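Bifunctional purine biosynthetic protein ADE5,7 (Cryptococcus neoformans var. grubii serotype A, PDB 7LVO) catalyses the second and fifth steps of de novo purine biosynthesis, the N-terminal half described here using ATP to join glycine to phosphoribosylamine. Local coordinates at residues H50-F54 with E408-A412; N157-A161 with P327-Y332; V297-I302 with L316-F320; V379-S385 with G426-C432. All blocks are in the same frame, centred on the assembly; numbering follows the deposited sequence.

In the fold
The four contacts fall into two groups on opposite sides of the chain's centre. Contacts 1 and 4, with centres 11 Å apart, share a five-stranded antiparallel sheet in which strands 377-384, 427-435 and 407-411, essentially of the C domain, lie in that order; contact 1 adds helix 47-56 of the N domain. Contacts 2 and 3, with centres 9 Å apart, belong to the ATP-grasp domain and meet on neighbouring strands 315-323 and 326-333, beneath helix 287-307. Contact centres in different groups are about 26 to 30 Å apart. Along the chain contact 3 nests within contact 2, both lie inside the span closed by contact 1, and contact 4 alternates with contact 1.

Contact 1: residues H50-F54 with E408-A412; sequences HALAF and EVFHA
Glu408 opens the contact by resting its carboxylate against the Phe54 ring, OE1 lying 3.9 Å from CE1 of Phe54. This is the more open end of the interface, since both residues remain partly exposed. Val409 turns its side chain away and contributes its carbonyl, whose O comes within 3.4 Å of CE1 of His50.

Phe410 follows and is wedged among three residues of the helix. One face of its ring sits squarely on Ala51: CB of Ala51 is 3.8 Å from the ring centroid and almost on the normal, a CH-pi contact. The rim of the same ring serves two other aromatic groups. Toward His50 the pair is T-shaped, with centroids 5.4 Å apart, planes at 84° and CD1 of Phe410 over the imidazole centre. Toward Phe54 the edge-to-face pair is offset, its centroids separated by 5.5 Å. Gln342 also touches the Phe410 ring from helix 340-344.

At His411 the backbone takes over. Its N donates to ND1 of His50 over 3.0 Å, nearly straight at 164° and close to the imidazole plane. CG anti to the backbone N (chi1 -169°) carries the His50 ring toward the strand, and the ring's rotation presents ND1 to it. Because ND1 acts as acceptor, the geometry is consistent with a neutral His50 ring protonated at NE2. The side chain of His411 has its own anchor, with ND1 bonded to Thr414 OG1.

His50, Phe54, Phe410 and His411 thus form an aromatic cluster joining helix 47-56 of the GAR synthetase N domain to C-domain strand 407-411, an outermost strand of its antiparallel sheet.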
loop_
_atom_site.group_PDB
_atom_site.type_symbol
_atom_site.label_atom_id
_atom_site.label_comp_id
_atom_site.label_asym_id
_atom_site.label_seq_id
_atom_site.Cartn_x
_atom_site.Cartn_y
_atom_site.Cartn_z
ATOM N N HIS A 50 -9.023 -7.459 -3.459
ATOM C CA HIS A 50 -10.198 -8.157 -2.957
ATOM C C HIS A 50 -10.903 -7.336 -1.885
ATOM O O HIS A 50 -12.133 -7.211 -1.898
ATOM C CB HIS A 50 -9.798 -9.529 -2.417
ATOM C CG HIS A 50 -10.958 -10.422 -2.113
ATOM N ND1 HIS A 50 -10.812 -11.667 -1.541
ATOM C CD2 HIS A 50 -12.287 -10.249 -2.300
ATOM C CE1 HIS A 50 -12.001 -12.223 -1.386
ATOM N NE2 HIS A 50 -12.913 -11.383 -1.841
ATOM N N ALA A 51 -10.142 -6.764 -0.955
ATOM C CA ALA A 51 -10.747 -5.945 0.091
ATOM C C ALA A 51 -11.440 -4.716 -0.500
ATOM O O ALA A 51 -12.524 -4.326 -0.048
ATOM C CB ALA A 51 -9.682 -5.532 1.105
ATOM N N LEU A 52 -10.825 -4.082 -1.500
ATOM C CA LEU A 52 -11.473 -2.942 -2.148
ATOM C C LEU A 52 -12.711 -3.382 -2.925
ATOM O O LEU A 52 -13.779 -2.763 -2.817
ATOM C CB LEU A 52 -10.489 -2.221 -3.069
ATOM C CG LEU A 52 -9.374 -1.460 -2.377
ATOM C CD1 LEU A 52 -8.308 -1.020 -3.381
ATOM C CD2 LEU A 52 -9.923 -0.241 -1.628
ATOM N N ALA A 53 -12.586 -4.446 -3.722
ATOM C CA ALA A 53 -13.750 -4.991 -4.411
ATOM C C ALA A 53 -14.848 -5.344 -3.423
ATOM O O ALA A 53 -16.038 -5.158 -3.715
ATOM C CB ALA A 53 -13.355 -6.224 -5.232
ATOM N N PHE A 54 -14.463 -5.853 -2.249
ATOM C CA PHE A 54 -15.436 -6.201 -1.226
ATOM C C PHE A 54 -16.307 -5.006 -0.867
ATOM O O PHE A 54 -17.537 -5.113 -0.827
ATOM C CB PHE A 54 -14.694 -6.744 0.004
ATOM C CG PHE A 54 -15.552 -6.887 1.229
ATOM C CD1 PHE A 54 -16.461 -7.931 1.341
ATOM C CD2 PHE A 54 -15.432 -5.990 2.278
ATOM C CE1 PHE A 54 -17.245 -8.070 2.477
ATOM C CE2 PHE A 54 -16.214 -6.123 3.418
ATOM C CZ PHE A 54 -17.119 -7.164 3.515
ATOM N N GLU A 408 -13.572 -11.993 7.700
ATOM C CA GLU A 408 -13.517 -11.800 6.256
ATOM C C GLU A 408 -12.163 -12.284 5.758
ATOM O O GLU A 408 -11.120 -11.886 6.294
ATOM C CB GLU A 408 -13.728 -10.331 5.876
ATOM C CG GLU A 408 -15.122 -9.804 6.200
ATOM C CD GLU A 408 -16.209 -10.527 5.424
ATOM O OE1 GLU A 408 -15.894 -11.142 4.387
ATOM O OE2 GLU A 408 -17.381 -10.482 5.861
ATOM N N VAL A 409 -12.180 -13.134 4.735
ATOM C CA VAL A 409 -10.972 -13.698 4.150
ATOM C C VAL A 409 -10.746 -13.004 2.815
ATOM O O VAL A 409 -11.539 -13.160 1.876
ATOM C CB VAL A 409 -11.075 -15.218 3.977
ATOM C CG1 VAL A 409 -9.788 -15.771 3.365
ATOM C CG2 VAL A 409 -11.392 -15.885 5.299
ATOM N N PHE A 410 -9.651 -12.264 2.710
ATOM C CA PHE A 410 -9.262 -11.586 1.475
ATOM C C PHE A 410 -8.074 -12.324 0.877
ATOM O O PHE A 410 -7.045 -12.492 1.541
ATOM C CB PHE A 410 -8.923 -10.112 1.736
ATOM C CG PHE A 410 -10.066 -9.330 2.321
ATOM C CD1 PHE A 410 -11.270 -9.223 1.638
ATOM C CD2 PHE A 410 -9.941 -8.699 3.556
ATOM C CE1 PHE A 410 -12.326 -8.500 2.171
ATOM C CE2 PHE A 410 -10.987 -7.973 4.089
ATOM C CZ PHE A 410 -12.181 -7.871 3.398
ATOM N N HIS A 411 -8.219 -12.756 -0.375
ATOM C CA HIS A 411 -7.180 -13.534 -1.038
ATOM C C HIS A 411 -6.122 -12.621 -1.657
ATOM O O HIS A 411 -6.432 -11.551 -2.191
ATOM C CB HIS A 411 -7.789 -14.422 -2.129
ATOM C CG HIS A 411 -8.758 -15.444 -1.625
ATOM N ND1 HIS A 411 -8.948 -16.655 -2.257
ATOM C CD2 HIS A 411 -9.590 -15.443 -0.555
ATOM C CE1 HIS A 411 -9.856 -17.353 -1.597
ATOM N NE2 HIS A 411 -10.259 -16.641 -0.560
ATOM N N ALA A 412 -4.872 -13.056 -1.596
ATOM C CA ALA A 412 -3.777 -12.384 -2.291
ATOM C C ALA A 412 -3.250 -13.346 -3.373
ATOM O O ALA A 412 -3.783 -13.371 -4.468
ATOM C CB ALA A 412 -2.697 -11.947 -1.311
#

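Contact 2: residues N157-A161 with P327-Y332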
loop_
_atom_site.group_PDB
_atom_site.type_symbol
_atom_site.label_atom_id
_atom_site.label_comp_id
_atom_site.label_asym_id
_atom_site.label_seq_id
_atom_site.Cartn_x
_atom_site.Cartn_y
_atom_site.Cartn_z
ATOM N N ASN A 157 10.068 21.531 4.408
ATOM C CA ASN A 157 10.262 21.412 5.852
ATOM C C ASN A 157 9.421 20.281 6.437
ATOM O O ASN A 157 8.843 20.405 7.517
ATOM C CB ASN A 157 9.955 22.736 6.555
ATOM C CG ASN A 157 11.058 23.760 6.379
ATOM O OD1 ASN A 157 12.241 23.415 6.353
ATOM N ND2 ASN A 157 10.676 25.029 6.260
ATOM N N ILE A 158 9.357 19.167 5.718
ATOM C CA ILE A 158 8.638 17.979 6.169
ATOM C C ILE A 158 9.619 17.102 6.941
ATOM O O ILE A 158 10.652 16.707 6.377
ATOM C CB ILE A 158 8.025 17.222 4.982
ATOM C CG1 ILE A 158 6.994 18.124 4.274
ATOM C CG2 ILE A 158 7.395 15.937 5.445
ATOM C CD1 ILE A 158 6.612 17.678 2.876
ATOM N N PRO A 159 9.346 16.778 8.205
ATOM C CA PRO A 159 10.352 16.074 9.016
ATOM C C PRO A 159 10.681 14.693 8.464
ATOM O O PRO A 159 9.800 13.849 8.264
ATOM C CB PRO A 159 9.698 15.989 10.403
ATOM C CG PRO A 159 8.234 16.147 10.156
ATOM C CD PRO A 159 8.118 17.071 8.969
ATOM N N THR A 160 11.971 14.467 8.227
ATOM C CA THR A 160 12.456 13.197 7.703
ATOM C C THR A 160 13.918 13.049 8.106
ATOM O O THR A 160 14.538 13.977 8.624
ATOM C CB THR A 160 12.287 13.116 6.182
ATOM O OG1 THR A 160 12.600 11.793 5.724
ATOM C CG2 THR A 160 13.205 14.115 5.491
ATOM N N ALA A 161 14.465 11.863 7.856
ATOM C CA ALA A 161 15.850 11.593 8.227
ATOM C C ALA A 161 16.812 12.375 7.338
ATOM O O ALA A 161 16.585 12.535 6.132
ATOM C CB ALA A 161 16.144 10.097 8.121
ATOM N N PRO A 327 7.348 12.309 15.076
ATOM C CA PRO A 327 7.164 11.539 13.839
ATOM C C PRO A 327 8.184 11.926 12.780
ATOM O O PRO A 327 8.626 13.071 12.701
ATOM C CB PRO A 327 5.736 11.892 13.399
ATOM C CG PRO A 327 5.072 12.462 14.618
ATOM C CD PRO A 327 6.166 13.121 15.412
ATOM N N ARG A 328 8.549 10.944 11.958
ATOM C CA ARG A 328 9.461 11.142 10.842
ATOM C C ARG A 328 8.944 10.348 9.653
ATOM O O ARG A 328 8.525 9.198 9.806
ATOM C CB ARG A 328 10.888 10.698 11.182
ATOM C CG ARG A 328 11.523 11.464 12.331
ATOM C CD ARG A 328 11.789 12.913 11.965
ATOM N NE ARG A 328 12.413 13.645 13.059
ATOM C CZ ARG A 328 11.748 14.254 14.032
ATOM N NH1 ARG A 328 10.427 14.241 14.079
ATOM N NH2 ARG A 328 12.429 14.891 14.982
ATOM N N VAL A 329 8.984 10.961 8.471
ATOM C CA VAL A 329 8.501 10.311 7.258
ATOM C C VAL A 329 9.590 9.392 6.720
ATOM O O VAL A 329 10.666 9.851 6.320
ATOM C CB VAL A 329 8.087 11.348 6.201
ATOM C CG1 VAL A 329 7.663 10.647 4.926
ATOM C CG2 VAL A 329 6.964 12.232 6.741
ATOM N N LEU A 330 9.313 8.089 6.710
ATOM C CA LEU A 330 10.250 7.143 6.118
ATOM C C LEU A 330 10.105 7.098 4.597
ATOM O O LEU A 330 11.109 7.071 3.877
ATOM C CB LEU A 330 10.032 5.748 6.694
ATOM C CG LEU A 330 10.311 5.547 8.183
ATOM C CD1 LEU A 330 10.061 4.093 8.564
ATOM C CD2 LEU A 330 11.730 5.961 8.534
ATOM N N GLU A 331 8.873 7.103 4.097
ATOM C CA GLU A 331 8.641 7.010 2.661
ATOM C C GLU A 331 7.188 7.334 2.362
ATOM O O GLU A 331 6.308 7.143 3.208
ATOM C CB GLU A 331 8.982 5.610 2.132
ATOM C CG GLU A 331 8.149 4.502 2.761
ATOM C CD GLU A 331 8.580 3.118 2.315
ATOM O OE1 GLU A 331 9.707 2.984 1.791
ATOM O OE2 GLU A 331 7.789 2.167 2.486
ATOM N N TYR A 332 6.951 7.832 1.152
ATOM C CA TYR A 332 5.607 8.035 0.634
ATOM C C TYR A 332 5.236 6.849 -0.252
ATOM O O TYR A 332 6.039 6.413 -1.086
ATOM C CB TYR A 332 5.501 9.331 -0.179
ATOM C CG TYR A 332 5.544 10.606 0.623
ATOM C CD1 TYR A 332 4.553 10.904 1.548
ATOM C CD2 TYR A 332 6.558 11.531 0.435
ATOM C CE1 TYR A 332 4.586 12.076 2.276
ATOM C CE2 TYR A 332 6.598 12.711 1.159
ATOM C CZ TYR A 332 5.611 12.975 2.079
ATOM O OH TYR A 332 5.654 14.146 2.793
#
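The Tyr332 ring meets Ile158 at its hydroxyl, CG2 of Ile158 lying 3.6 Å from OH, while CG1 of Val329 lies over one ring face, offset toward the rim. The same hydroxyl is hydrogen-bonded to Thr301 OG1 of helix 287-307. The other flat group, the Arg328 guanidinium, has Pro159 CB obliquely beside it, and in its plane NH1 donates to Pro327 O at 2.6 Å. That donor stands above the Pro327 carbonyl plane.

Here the loop after helix 146-155 docks on strand 326-333, the outermost strand of an antiparallel sheet in the ATP-grasp domain. Leu330 and Glu331 form a classic beta bulge opposite Gly319. Glu331, a predicted magnesium ligand, lies between Val329 and Tyr332, the two strand residues that Ile158 touches. Apolar packing joins CG2 of Ile158 to CG2 of Val329 at 3.9 Å, with Val297 of helix 287-307 also against Val329.

Two bonds pin the backbone. Val329 N donates to Pro159 O at 3.0 Å, almost straight at 171°. Thr160 holds OG1 opposite its own N (chi1 -172°), which directs the hydroxyl at the strand. This OG1 is also bonded to Lys150 NZ, and it donates to Val329 O in the carbonyl plane at 2.8 Å.

Contact 3: residues V297-I302 with L316-F320; sequences VLEPTI and LFTGF
Val297 sets its branched end against the rim of the Phe320 ring. CG2 of Val297 is 3.6 Å from CE2 of Phe320, CG1 of Val297 is 3.7 Å from CZ, and CB lies in the ring plane, so the valine approaches the ring head-on at its edge. Leu298 comes to the same rim at a slant, its CD1 also near the plane and 3.7 Å from CZ of Phe320. CZ is therefore gripped by two neighbouring helix residues. With CG anti to its carbonyl carbon (chi1 -67°), Phe320 points its ring tip at the helix.

Thr318, two residues earlier on the same face of the strand, puts CG2 4.0 Å from CG1 of Val297. Farther along, Leu316 brings CD2 up to two helix residues, 4.1 Å from CG2 of Thr301 and equally far from CD1 of Ile302. The Leu316 and Ile302 side chains slide past each other in opposite senses. All of these touching residues are buried.

The polar group of Thr301 turns back on the helix: its OG1 donates to Val297 O at 2.6 Å, from above the carbonyl plane, and that same oxygen accepts Thr301 N. OG1 is further bonded to Tyr332 OH. The helix is kinked at Pro300, whose N has no bond to the preceding turn.

With segment axes 10.7 Å apart and running at 133°, helix 287-307 lies across strand 315-323, whose Phe320 also touches Val243 of the neighbouring strand 240-248. This is the helix-on-antiparallel-sheet layer of the ATP-grasp fold, with Phe320 close to Ile241 of the predicted ATP site.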
loop_
_atom_site.group_PDB
_atom_site.type_symbol
_atom_site.label_atom_id
_atom_site.label_comp_id
_atom_site.label_asym_id
_atom_site.label_seq_id
_atom_site.Cartn_x
_atom_site.Cartn_y
_atom_site.Cartn_z
ATOM N N VAL A 297 2.908 16.962 8.281
ATOM C CA VAL A 297 3.298 16.146 7.134
ATOM C C VAL A 297 2.202 16.132 6.075
ATOM O O VAL A 297 2.410 16.585 4.944
ATOM C CB VAL A 297 3.637 14.707 7.581
ATOM C CG1 VAL A 297 3.897 13.814 6.382
ATOM C CG2 VAL A 297 4.832 14.713 8.527
ATOM N N LEU A 298 1.032 15.597 6.424
ATOM C CA LEU A 298 -0.003 15.359 5.419
ATOM C C LEU A 298 -0.433 16.656 4.741
ATOM O O LEU A 298 -0.401 16.774 3.514
ATOM C CB LEU A 298 -1.202 14.666 6.070
ATOM C CG LEU A 298 -1.119 13.141 6.174
ATOM C CD1 LEU A 298 0.146 12.704 6.883
ATOM C CD2 LEU A 298 -2.357 12.597 6.885
ATOM N N GLU A 299 -0.852 17.644 5.527
ATOM C CA GLU A 299 -1.315 18.895 4.924
ATOM C C GLU A 299 -0.176 19.645 4.248
ATOM O O GLU A 299 -0.362 20.124 3.114
ATOM C CB GLU A 299 -2.021 19.751 5.982
ATOM C CG GLU A 299 -3.380 19.191 6.387
ATOM C CD GLU A 299 -4.019 19.934 7.543
ATOM O OE1 GLU A 299 -3.338 20.775 8.167
ATOM O OE2 GLU A 299 -5.204 19.668 7.830
ATOM N N PRO A 300 1.000 19.797 4.859
ATOM C CA PRO A 300 2.126 20.379 4.106
ATOM C C PRO A 300 2.476 19.599 2.853
ATOM O O PRO A 300 2.943 20.191 1.869
ATOM C CB PRO A 300 3.277 20.363 5.122
ATOM C CG PRO A 300 2.599 20.409 6.450
ATOM C CD PRO A 300 1.313 19.624 6.289
ATOM N N THR A 301 2.269 18.279 2.856
ATOM C CA THR A 301 2.535 17.496 1.655
ATOM C C THR A 301 1.540 17.838 0.549
ATOM O O THR A 301 1.936 18.101 -0.592
ATOM C CB THR A 301 2.490 16.000 1.975
ATOM O OG1 THR A 301 3.571 15.654 2.855
ATOM C CG2 THR A 301 2.600 15.177 0.705
ATOM N N ILE A 302 0.244 17.837 0.871
ATOM C CA ILE A 302 -0.773 18.122 -0.137
ATOM C C ILE A 302 -0.625 19.544 -0.653
ATOM O O ILE A 302 -0.708 19.791 -1.863
ATOM C CB ILE A 302 -2.180 17.869 0.434
ATOM C CG1 ILE A 302 -2.348 16.397 0.800
ATOM C CG2 ILE A 302 -3.251 18.307 -0.562
ATOM C CD1 ILE A 302 -2.119 15.433 -0.347
ATOM N N LEU A 316 -2.957 8.716 -0.426
ATOM C CA LEU A 316 -1.626 9.032 0.075
ATOM C C LEU A 316 -1.331 8.145 1.281
ATOM O O LEU A 316 -1.936 8.308 2.346
ATOM C CB LEU A 316 -1.523 10.510 0.438
ATOM C CG LEU A 316 -0.163 10.951 0.974
ATOM C CD1 LEU A 316 0.878 10.892 -0.129
ATOM C CD2 LEU A 316 -0.241 12.343 1.585
ATOM N N PHE A 317 -0.410 7.201 1.112
ATOM C CA PHE A 317 0.034 6.311 2.184
ATOM C C PHE A 317 1.392 6.815 2.670
ATOM O O PHE A 317 2.401 6.699 1.959
ATOM C CB PHE A 317 0.125 4.866 1.694
ATOM C CG PHE A 317 0.630 3.894 2.728
ATOM C CD1 PHE A 317 1.963 3.888 3.108
ATOM C CD2 PHE A 317 -0.225 2.974 3.307
ATOM C CE1 PHE A 317 2.429 2.992 4.055
ATOM C CE2 PHE A 317 0.240 2.070 4.254
ATOM C CZ PHE A 317 1.570 2.085 4.622
ATOM N N THR A 318 1.422 7.362 3.879
ATOM C CA THR A 318 2.638 7.903 4.471
ATOM C C THR A 318 3.113 6.957 5.565
ATOM O O THR A 318 2.378 6.688 6.520
ATOM C CB THR A 318 2.400 9.304 5.039
ATOM O OG1 THR A 318 1.808 10.128 4.033
ATOM C CG2 THR A 318 3.708 9.923 5.500
ATOM N N GLY A 319 4.323 6.429 5.403
ATOM C CA GLY A 319 4.916 5.585 6.416
ATOM C C GLY A 319 5.765 6.382 7.378
ATOM O O GLY A 319 6.775 6.968 6.975
ATOM N N PHE A 320 5.362 6.411 8.645
ATOM C CA PHE A 320 6.048 7.171 9.673
ATOM C C PHE A 320 6.901 6.260 10.555
ATOM O O PHE A 320 6.651 5.064 10.689
ATOM C CB PHE A 320 5.048 7.918 10.570
ATOM C CG PHE A 320 4.299 9.006 9.882
ATOM C CD1 PHE A 320 3.127 8.735 9.197
ATOM C CD2 PHE A 320 4.756 10.312 9.925
ATOM C CE1 PHE A 320 2.435 9.742 8.565
ATOM C CE2 PHE A 320 4.061 11.320 9.296
ATOM C CZ PHE A 320 2.900 11.031 8.614
#

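Contact 4: residues V379-S385 with G426-C432; sequences VSVVLAS and GRVLAVC. With EDO (1,2-ethanediol), chain C.
Backbone hydrogen bonds join Val381 and Val431 reciprocally, N to O both ways, as a hydrogen-bonded antiparallel pair. Leu383 N then donates to Leu429 O at 2.8 Å. The return bond is split: Leu383 O accepts Val428 N at 2.8 Å and the longer Leu429 N at 3.3 Å. Val428 and Leu429 thus both face Leu383, the signature of a classic beta bulge, and the register moves by one residue before Ala384 pairs with Arg427. Beyond it, Ser385 N bonds Gly426 O at 2.7 Å.

Weaker CA-H...O contacts fill the non-hydrogen-bonded positions, among them Ala430 CA to Val381 O at 3.2 Å.

Apolar packing divides between the two faces. On that of Leu383 and Leu429 the side chains lie side by side, CB of Leu383 4.0 Å from CD1 of Leu429, with Ile452 beside both. On the other, CG1 of Val382 reaches CB of Arg427 at 3.8 Å, and SG of Cys432 sits 3.5 Å from CB of Ser380.

The polar ends find partners beyond the two strands: Arg427 NH1 bonds Gly275 O and Ser380 OG bonds Pro339 O. Arg427 NH2 makes a weak bond to O2 of an ethanediol, probably from the crystallisation liquor.

The whole is a bulged antiparallel pairing of strands 377-384 and 427-435, the C-domain part of a larger antiparallel sheet in GAR synthetase.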
loop_
_atom_site.group_PDB
_atom_site.type_symbol
_atom_site.label_atom_id
_atom_site.label_comp_id
_atom_site.label_asym_id
_atom_site.label_seq_id
_atom_site.Cartn_x
_atom_site.Cartn_y
_atom_site.Cartn_z
ATOM N N VAL A 379 -8.085 -6.062 12.410
ATOM C CA VAL A 379 -6.824 -6.783 12.315
ATOM C C VAL A 379 -6.827 -7.628 11.049
ATOM O O VAL A 379 -7.862 -8.149 10.634
ATOM C CB VAL A 379 -6.584 -7.685 13.548
ATOM C CG1 VAL A 379 -5.243 -8.398 13.430
ATOM C CG2 VAL A 379 -6.665 -6.876 14.834
ATOM N N SER A 380 -5.650 -7.763 10.439
ATOM C CA SER A 380 -5.450 -8.627 9.285
ATOM C C SER A 380 -4.226 -9.490 9.541
ATOM O O SER A 380 -3.170 -8.970 9.908
ATOM C CB SER A 380 -5.267 -7.819 7.995
ATOM O OG SER A 380 -4.128 -6.977 8.060
ATOM N N VAL A 381 -4.365 -10.798 9.343
ATOM C CA VAL A 381 -3.286 -11.754 9.586
ATOM C C VAL A 381 -3.038 -12.523 8.295
ATOM O O VAL A 381 -3.950 -13.167 7.764
ATOM C CB VAL A 381 -3.620 -12.712 10.735
ATOM C CG1 VAL A 381 -2.493 -13.733 10.903
ATOM C CG2 VAL A 381 -3.840 -11.943 12.032
ATOM N N VAL A 382 -1.805 -12.466 7.804
ATOM C CA VAL A 382 -1.450 -13.006 6.500
ATOM C C VAL A 382 -1.028 -14.462 6.643
ATOM O O VAL A 382 -0.277 -14.826 7.557
ATOM C CB VAL A 382 -0.330 -12.167 5.848
ATOM C CG1 VAL A 382 0.185 -12.855 4.587
ATOM C CG2 VAL A 382 -0.826 -10.762 5.525
ATOM N N LEU A 383 -1.518 -15.295 5.732
ATOM C CA LEU A 383 -1.039 -16.658 5.552
ATOM C C LEU A 383 -0.172 -16.697 4.298
ATOM O O LEU A 383 -0.629 -16.320 3.213
ATOM C CB LEU A 383 -2.203 -17.634 5.437
ATOM C CG LEU A 383 -2.562 -18.410 6.706
ATOM C CD1 LEU A 383 -2.908 -17.480 7.850
ATOM C CD2 LEU A 383 -3.720 -19.363 6.428
ATOM N N ALA A 384 1.075 -17.136 4.451
ATOM C CA ALA A 384 2.044 -17.123 3.366
ATOM C C ALA A 384 2.446 -18.548 2.995
ATOM O O ALA A 384 2.128 -19.512 3.691
ATOM C CB ALA A 384 3.281 -16.301 3.750
ATOM N N SER A 385 3.165 -18.657 1.884
ATOM C CA SER A 385 3.628 -19.938 1.373
ATOM C C SER A 385 4.958 -20.329 2.006
ATOM O O SER A 385 5.760 -19.479 2.395
ATOM C CB SER A 385 3.782 -19.883 -0.150
ATOM O OG SER A 385 2.542 -19.617 -0.791
ATOM N N GLY A 426 3.495 -15.627 -2.769
ATOM C CA GLY A 426 4.105 -15.694 -1.456
ATOM C C GLY A 426 3.102 -15.490 -0.339
ATOM O O GLY A 426 2.892 -16.382 0.493
ATOM N N ARG A 427 2.485 -14.309 -0.304
ATOM C CA ARG A 427 1.368 -14.055 0.592
ATOM C C ARG A 427 0.095 -14.580 -0.061
ATOM O O ARG A 427 -0.318 -14.083 -1.117
ATOM C CB ARG A 427 1.259 -12.562 0.902
ATOM C CG ARG A 427 2.492 -11.995 1.596
ATOM C CD ARG A 427 2.277 -10.560 2.073
ATOM N NE ARG A 427 2.188 -9.620 0.965
ATOM C CZ ARG A 427 1.896 -8.332 1.090
ATOM N NH1 ARG A 427 1.666 -7.786 2.271
ATOM N NH2 ARG A 427 1.847 -7.572 0.006
ATOM N N VAL A 428 -0.517 -15.588 0.553
ATOM C CA VAL A 428 -1.651 -16.274 -0.055
ATOM C C VAL A 428 -2.961 -15.554 0.238
ATOM O O VAL A 428 -3.737 -15.258 -0.676
ATOM C CB VAL A 428 -1.692 -17.738 0.426
ATOM C CG1 VAL A 428 -2.813 -18.496 -0.261
ATOM C CG2 VAL A 428 -0.357 -18.414 0.165
ATOM N N LEU A 429 -3.233 -15.263 1.506
ATOM C CA LEU A 429 -4.479 -14.611 1.875
ATOM C C LEU A 429 -4.297 -13.947 3.236
ATOM O O LEU A 429 -3.251 -14.066 3.882
ATOM C CB LEU A 429 -5.644 -15.608 1.876
ATOM C CG LEU A 429 -5.556 -16.849 2.776
ATOM C CD1 LEU A 429 -5.793 -16.487 4.237
ATOM C CD2 LEU A 429 -6.539 -17.902 2.312
ATOM N N ALA A 430 -5.332 -13.239 3.669
ATOM C CA ALA A 430 -5.344 -12.566 4.959
ATOM C C ALA A 430 -6.677 -12.839 5.638
ATOM O O ALA A 430 -7.735 -12.665 5.027
ATOM C CB ALA A 430 -5.122 -11.059 4.796
ATOM N N VAL A 431 -6.622 -13.281 6.888
ATOM C CA VAL A 431 -7.809 -13.507 7.707
ATOM C C VAL A 431 -7.996 -12.270 8.574
ATOM O O VAL A 431 -7.114 -11.923 9.364
ATOM C CB VAL A 431 -7.674 -14.775 8.561
ATOM C CG1 VAL A 431 -8.977 -15.053 9.304
ATOM C CG2 VAL A 431 -7.293 -15.960 7.691
ATOM N N CYS A 432 -9.130 -11.598 8.419
ATOM C CA CYS A 432 -9.334 -10.274 8.990
ATOM C C CYS A 432 -10.628 -10.236 9.785
ATOM O O CYS A 432 -11.557 -11.009 9.533
ATOM C CB CYS A 432 -9.372 -9.215 7.884
ATOM S SG CYS A 432 -8.066 -9.397 6.633
HETATM C C1 EDO C . 3.670 -11.543 -1.831
HETATM O O1 EDO C . 3.806 -12.101 -3.144
HETATM C C2 EDO C . 4.252 -10.133 -1.793
HETATM O O2 EDO C . 3.423 -9.249 -2.559
#